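Local coordinates for antibiotic resistance protein (PDB 2VLI) that probably confers resistance to the antibiotic tunicamycin by acting as a phosphotransferase of the P-loop NTPase superfamily, at residues A[5-10]-A[102-107]; A[64-69]-A[97-102]. All blocks are in the same frame, centred on the assembly; numbering follows the deposited sequence.

Contact 1 of 2, residues A[5-10]-A[102-107]; sequences SPIIWI and RGLSVH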
loop_
_atom_site.group_PDB
_atom_site.type_symbol
_atom_site.label_atom_id
_atom_site.label_comp_id
_atom_site.label_asym_id
_atom_site.label_seq_id
_atom_site.Cartn_x
_atom_site.Cartn_y
_atom_site.Cartn_z
ATOM N N SER A 5 3.465 -20.125 -23.641
ATOM C CA SER A 5 3.018 -21.056 -22.555
ATOM C C SER A 5 2.646 -20.237 -21.306
ATOM O O SER A 5 3.094 -19.113 -21.158
ATOM C CB SER A 5 4.129 -22.038 -22.210
ATOM O OG SER A 5 5.301 -21.330 -21.814
ATOM N N PRO A 6 1.819 -20.795 -20.407
ATOM C CA PRO A 6 1.323 -19.959 -19.307
ATOM C C PRO A 6 2.403 -19.392 -18.383
ATOM O O PRO A 6 3.368 -20.066 -18.081
ATOM C CB PRO A 6 0.441 -20.916 -18.504
ATOM C CG PRO A 6 0.112 -22.022 -19.443
ATOM C CD PRO A 6 1.314 -22.170 -20.320
ATOM N N ILE A 7 2.188 -18.167 -17.912
ATOM C CA ILE A 7 3.044 -17.547 -16.880
ATOM C C ILE A 7 2.285 -17.497 -15.549
ATOM O O ILE A 7 1.201 -16.899 -15.476
ATOM C CB ILE A 7 3.515 -16.142 -17.328
ATOM C CG1 ILE A 7 4.342 -16.275 -18.627
ATOM C CG2 ILE A 7 4.376 -15.466 -16.243
ATOM C CD1 ILE A 7 4.767 -14.948 -19.242
ATOM N N ILE A 8 2.817 -18.153 -14.515
ATOM C CA ILE A 8 2.154 -18.197 -13.195
ATOM C C ILE A 8 2.942 -17.292 -12.248
ATOM O O ILE A 8 4.048 -17.598 -11.914
ATOM C CB ILE A 8 2.063 -19.616 -12.650
ATOM C CG1 ILE A 8 1.421 -20.540 -13.683
ATOM C CG2 ILE A 8 1.287 -19.676 -11.390
ATOM C CD1 ILE A 8 1.645 -22.017 -13.385
ATOM N N TRP A 9 2.342 -16.177 -11.854
ATOM C CA TRP A 9 3.014 -15.092 -11.175
ATOM C C TRP A 9 2.436 -15.075 -9.770
ATOM O O TRP A 9 1.243 -14.877 -9.594
ATOM C CB TRP A 9 2.689 -13.818 -11.925
ATOM C CG TRP A 9 3.153 -12.541 -11.302
ATOM C CD1 TRP A 9 2.603 -11.908 -10.227
ATOM C CD2 TRP A 9 4.190 -11.672 -11.787
ATOM N NE1 TRP A 9 3.240 -10.725 -9.992
ATOM C CE2 TRP A 9 4.210 -10.539 -10.944
ATOM C CE3 TRP A 9 5.089 -11.730 -12.858
ATOM C CZ2 TRP A 9 5.125 -9.495 -11.104
ATOM C CZ3 TRP A 9 6.002 -10.658 -13.023
ATOM C CH2 TRP A 9 6.016 -9.575 -12.148
ATOM N N ILE A 10 3.266 -15.354 -8.786
ATOM C CA ILE A 10 2.808 -15.573 -7.437
ATOM C C ILE A 10 3.464 -14.609 -6.447
ATOM O O ILE A 10 4.660 -14.709 -6.162
ATOM C CB ILE A 10 3.102 -17.033 -6.988
ATOM C CG1 ILE A 10 2.420 -18.006 -7.938
ATOM C CG2 ILE A 10 2.651 -17.248 -5.514
ATOM C CD1 ILE A 10 2.948 -19.454 -7.848
ATOM N N ARG A 102 4.374 -5.168 -22.674
ATOM C CA ARG A 102 5.209 -6.186 -23.302
ATOM C C ARG A 102 4.401 -7.307 -23.900
ATOM O O ARG A 102 4.952 -8.333 -24.323
ATOM C CB ARG A 102 6.206 -6.734 -22.280
ATOM C CG ARG A 102 7.293 -5.745 -22.006
ATOM C CD ARG A 102 8.064 -6.091 -20.781
ATOM N NE ARG A 102 9.079 -5.081 -20.531
ATOM C CZ ARG A 102 8.888 -3.901 -19.980
ATOM N NH1 ARG A 102 7.702 -3.537 -19.521
ATOM N NH2 ARG A 102 9.915 -3.105 -19.803
ATOM N N GLY A 103 3.087 -7.133 -23.869
ATOM C CA GLY A 103 2.157 -8.094 -24.411
ATOM C C GLY A 103 2.101 -9.390 -23.662
ATOM O O GLY A 103 1.732 -10.389 -24.235
ATOM N N LEU A 104 2.439 -9.391 -22.374
ATOM C CA LEU A 104 2.529 -10.634 -21.632
ATOM C C LEU A 104 1.264 -10.787 -20.780
ATOM O O LEU A 104 0.918 -9.895 -19.998
ATOM C CB LEU A 104 3.774 -10.608 -20.754
ATOM C CG LEU A 104 5.141 -10.810 -21.408
ATOM C CD1 LEU A 104 6.258 -10.517 -20.423
ATOM C CD2 LEU A 104 5.251 -12.247 -21.913
ATOM N N SER A 105 0.579 -11.908 -20.921
ATOM C CA SER A 105 -0.626 -12.121 -20.160
ATOM C C SER A 105 -0.262 -13.151 -19.128
ATOM O O SER A 105 0.129 -14.268 -19.474
ATOM C CB SER A 105 -1.781 -12.594 -21.051
ATOM O OG SER A 105 -3.032 -12.247 -20.438
ATOM N N VAL A 106 -0.318 -12.754 -17.873
ATOM C CA VAL A 106 0.091 -13.621 -16.777
ATOM C C VAL A 106 -1.086 -13.924 -15.866
ATOM O O VAL A 106 -1.983 -13.111 -15.701
ATOM C CB VAL A 106 1.335 -13.082 -15.960
ATOM C CG1 VAL A 106 2.389 -12.493 -16.894
ATOM C CG2 VAL A 106 0.962 -12.100 -14.883
ATOM N N HIS A 107 -1.035 -15.099 -15.260
ATOM C CA HIS A 107 -1.930 -15.456 -14.178
ATOM C C HIS A 107 -1.318 -15.011 -12.874
ATOM O O HIS A 107 -0.405 -15.650 -12.345
ATOM C CB HIS A 107 -2.106 -16.960 -14.151
ATOM C CG HIS A 107 -2.729 -17.505 -15.391
ATOM N ND1 HIS A 107 -4.095 -17.497 -15.603
ATOM C CD2 HIS A 107 -2.178 -18.077 -16.491
ATOM C CE1 HIS A 107 -4.358 -18.052 -16.771
ATOM N NE2 HIS A 107 -3.215 -18.429 -17.324
HETATM O O HOH W 1 -0.027 -16.753 -19.030
#
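Ile-7 and Val-106 meet where the strand at 7-10 is joined by the chain entering strand 107-112. Ile-7 holds CG2 anti to its backbone N, with CG1 beside that nitrogen (chi1 -61°), and the two branches divide the work: CG2 lies 3.6 Å from Val-106 CG1, while CD1, at the end of an extended arm, crosses Leu-104 at about a right angle and touches its CD2 at 3.8 Å. Val-106 is forked in turn, its CG2 resting 3.8 Å from Trp-9 CB, before the indole runs off under helix 89-101 to Leu-95 and Met-96. On the other face of the sheet, His-107 shares its side with Ile-8, and the edge of its ring comes near Ile-7 O.

That same oxygen takes the N-H of His-107 at 2.9 Å (N to O), nearly head-on to its carbonyl, and His-107 O accepts from Trp-9 N at 2.8 Å, nearly linear at the hydrogen but tilted out of the His-107 carbonyl plane. A water also accepts from Ile-7 N. One residue bonded through N and O to both neighbours of Ile-8 marks a parallel bridge, here starting the pairing of two strands in a P-loop NTPase sheet.

Contact 2 of 2, residues A[64-69]-A[97-102]; sequences LMLDAL and SGLKDR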
loop_
_atom_site.group_PDB
_atom_site.type_symbol
_atom_site.label_atom_id
_atom_site.label_comp_id
_atom_site.label_asym_id
_atom_site.label_seq_id
_atom_site.Cartn_x
_atom_site.Cartn_y
_atom_site.Cartn_z
ATOM N N LEU A 64 14.008 -3.914 -16.539
ATOM C CA LEU A 64 14.955 -4.867 -17.062
ATOM C C LEU A 64 14.556 -6.271 -16.719
ATOM O O LEU A 64 14.751 -7.172 -17.526
ATOM C CB LEU A 64 16.386 -4.572 -16.621
ATOM C CG LEU A 64 17.035 -3.240 -16.985
ATOM C CD1 LEU A 64 18.555 -3.234 -16.775
ATOM C CD2 LEU A 64 16.570 -2.753 -18.426
HETATM N N MSE A 65 14.041 -6.485 -15.510
HETATM C CA MSE A 65 13.527 -7.799 -15.184
HETATM C C MSE A 65 12.377 -8.230 -16.095
HETATM O O MSE A 65 12.285 -9.399 -16.471
HETATM C CB MSE A 65 13.191 -7.853 -13.687
HETATM C CG MSE A 65 12.641 -9.162 -13.172
HETATM SE SE MSE A 65 10.723 -9.432 -13.518
HETATM C CE MSE A 65 9.912 -7.916 -12.515
ATOM N N LEU A 66 11.509 -7.298 -16.489
ATOM C CA LEU A 66 10.379 -7.600 -17.361
ATOM C C LEU A 66 10.809 -7.840 -18.814
ATOM O O LEU A 66 10.251 -8.672 -19.516
ATOM C CB LEU A 66 9.336 -6.484 -17.299
ATOM C CG LEU A 66 8.454 -6.319 -16.017
ATOM C CD1 LEU A 66 7.515 -5.090 -16.162
ATOM C CD2 LEU A 66 7.718 -7.594 -15.662
ATOM N N ASP A 67 11.805 -7.095 -19.275
ATOM C CA ASP A 67 12.460 -7.445 -20.548
ATOM C C ASP A 67 13.011 -8.871 -20.539
ATOM O O ASP A 67 12.815 -9.619 -21.486
ATOM C CB ASP A 67 13.587 -6.483 -20.809
ATOM C CG ASP A 67 13.108 -5.092 -21.094
ATOM O OD1 ASP A 67 11.888 -4.882 -21.362
ATOM O OD2 ASP A 67 13.968 -4.201 -21.030
ATOM N N ALA A 68 13.778 -9.222 -19.509
ATOM C CA ALA A 68 14.244 -10.594 -19.369
ATOM C C ALA A 68 13.112 -11.638 -19.370
ATOM O O ALA A 68 13.244 -12.711 -19.945
ATOM C CB ALA A 68 15.062 -10.734 -18.104
ATOM N N LEU A 69 12.041 -11.344 -18.636
ATOM C CA LEU A 69 10.861 -12.192 -18.552
ATOM C C LEU A 69 10.214 -12.408 -19.914
ATOM O O LEU A 69 9.853 -13.528 -20.263
ATOM C CB LEU A 69 9.824 -11.597 -17.584
ATOM C CG LEU A 69 8.610 -12.460 -17.254
ATOM C CD1 LEU A 69 9.065 -13.837 -16.742
ATOM C CD2 LEU A 69 7.709 -11.743 -16.237
ATOM N N SER A 97 1.325 -2.948 -15.350
ATOM C CA SER A 97 1.260 -2.256 -16.650
ATOM C C SER A 97 2.477 -2.561 -17.577
ATOM O O SER A 97 2.345 -2.633 -18.813
ATOM C CB SER A 97 1.056 -0.755 -16.444
ATOM O OG SER A 97 2.013 -0.230 -15.548
ATOM N N GLY A 98 3.651 -2.769 -16.978
ATOM C CA GLY A 98 4.804 -3.268 -17.730
ATOM C C GLY A 98 4.588 -4.586 -18.429
ATOM O O GLY A 98 4.984 -4.730 -19.569
ATOM N N LEU A 99 3.958 -5.557 -17.764
ATOM C CA LEU A 99 3.625 -6.826 -18.401
ATOM C C LEU A 99 2.720 -6.605 -19.617
ATOM O O LEU A 99 2.964 -7.124 -20.710
ATOM C CB LEU A 99 2.912 -7.779 -17.435
ATOM C CG LEU A 99 3.812 -8.351 -16.346
ATOM C CD1 LEU A 99 2.956 -8.909 -15.292
ATOM C CD2 LEU A 99 4.776 -9.380 -16.923
ATOM N N LYS A 100 1.672 -5.839 -19.386
ATOM C CA LYS A 100 0.666 -5.559 -20.405
ATOM C C LYS A 100 1.352 -4.939 -21.642
ATOM O O LYS A 100 1.194 -5.481 -22.726
ATOM C CB LYS A 100 -0.391 -4.629 -19.826
ATOM C CG LYS A 100 -1.719 -4.709 -20.536
ATOM C CD LYS A 100 -2.437 -3.369 -20.509
ATOM C CE LYS A 100 -3.834 -3.521 -21.128
ATOM N NZ LYS A 100 -3.812 -3.943 -22.588
ATOM N N ASP A 101 2.150 -3.878 -21.427
ATOM C CA ASP A 101 3.021 -3.190 -22.456
ATOM C C ASP A 101 3.846 -4.140 -23.321
ATOM O O ASP A 101 4.007 -3.934 -24.540
ATOM C CB ASP A 101 4.037 -2.247 -21.784
ATOM C CG ASP A 101 3.392 -1.035 -21.110
ATOM O OD1 ASP A 101 2.156 -0.893 -21.207
ATOM O OD2 ASP A 101 4.125 -0.243 -20.457
ATOM N N ARG A 102 4.374 -5.168 -22.674
ATOM C CA ARG A 102 5.209 -6.186 -23.302
ATOM C C ARG A 102 4.401 -7.307 -23.900
ATOM O O ARG A 102 4.952 -8.333 -24.323
ATOM C CB ARG A 102 6.206 -6.734 -22.280
ATOM C CG ARG A 102 7.293 -5.745 -22.006
ATOM C CD ARG A 102 8.064 -6.091 -20.781
ATOM N NE ARG A 102 9.079 -5.081 -20.531
ATOM C CZ ARG A 102 8.888 -3.901 -19.980
ATOM N NH1 ARG A 102 7.702 -3.537 -19.521
ATOM N NH2 ARG A 102 9.915 -3.105 -19.803
#
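Leu-66 meets three residues of 97-102 with three different parts of its side chain. Its CB lies over one face of the Arg-102 guanidinium, 3.5 Å from NE. With CG anti to the carbonyl carbon (chi1 -72°), the rest of the leucine reaches across to the other helix, where the methyls part company: CD1 sits 3.6 Å from Gly-98 CA, directly against bare backbone, and CD2 meets Leu-99 CD2 at 3.7 Å.

Asp-67 begins by pointing away from helix 89-101, but its carboxylate turns back. OD1 alone takes both bonds of a side-on salt bridge, from Arg-102 NE at 2.9 Å and from Arg-102 NH2 at 3.1 Å. Both donors approach from the same face of the carboxylate, whose plane is turned 39° from the guanidinium, whereas OD1 lies almost in the guanidinium plane. The arginine, extended from CG to NE, also sends NH1 back to Gly-98 O at 3.0 Å; this donor stands above the carbonyl plane, and the backbone N of Arg-102 reaches the same oxygen from the opposite face.

About one turn on from Leu-66, Leu-69 closes the inner side, its CD2 3.8 Å from Leu-99 CD2, in a layer continued by Leu-80 and Val-82 of strand 80-84.

The helix segments cross at -41° with axes 10.2 Å apart. All three guanidinium nitrogens are engaged, which fixes the rotation of the group and holds it flat beside Leu-66. Convergence of two N-H groups on Asp-67 OD1 would concentrate negative charge on that oxygen and probably favour the ionised carboxylate, tying the end of helix 89-101 to helix 61-75 at the margin of a leucine-lined interface.

Overall arrangement
Contact 1 joins strand 7-11 to the loop leading into strand 107-112 and to its first residue, whereas contact 2 packs two helices that lie against the sheet. Arg-102 belongs to both ranges: the helix ends there in a Schellman motif with Gly-103 at positive phi, and Leu-104 N closes back on Leu-99 O before the chain proceeds to strand 107-112. Leu-99 and Leu-69 of contact 2 also pack on Trp-9, and Leu-99 on Val-106, so sheet and helices share one apolar layer. Contact 1, partly buried, combines two backbone hydrogen bonds with aliphatic packing; contact 2 is the more buried, relying on leucine packing and a salt bridge from a partly exposed pair.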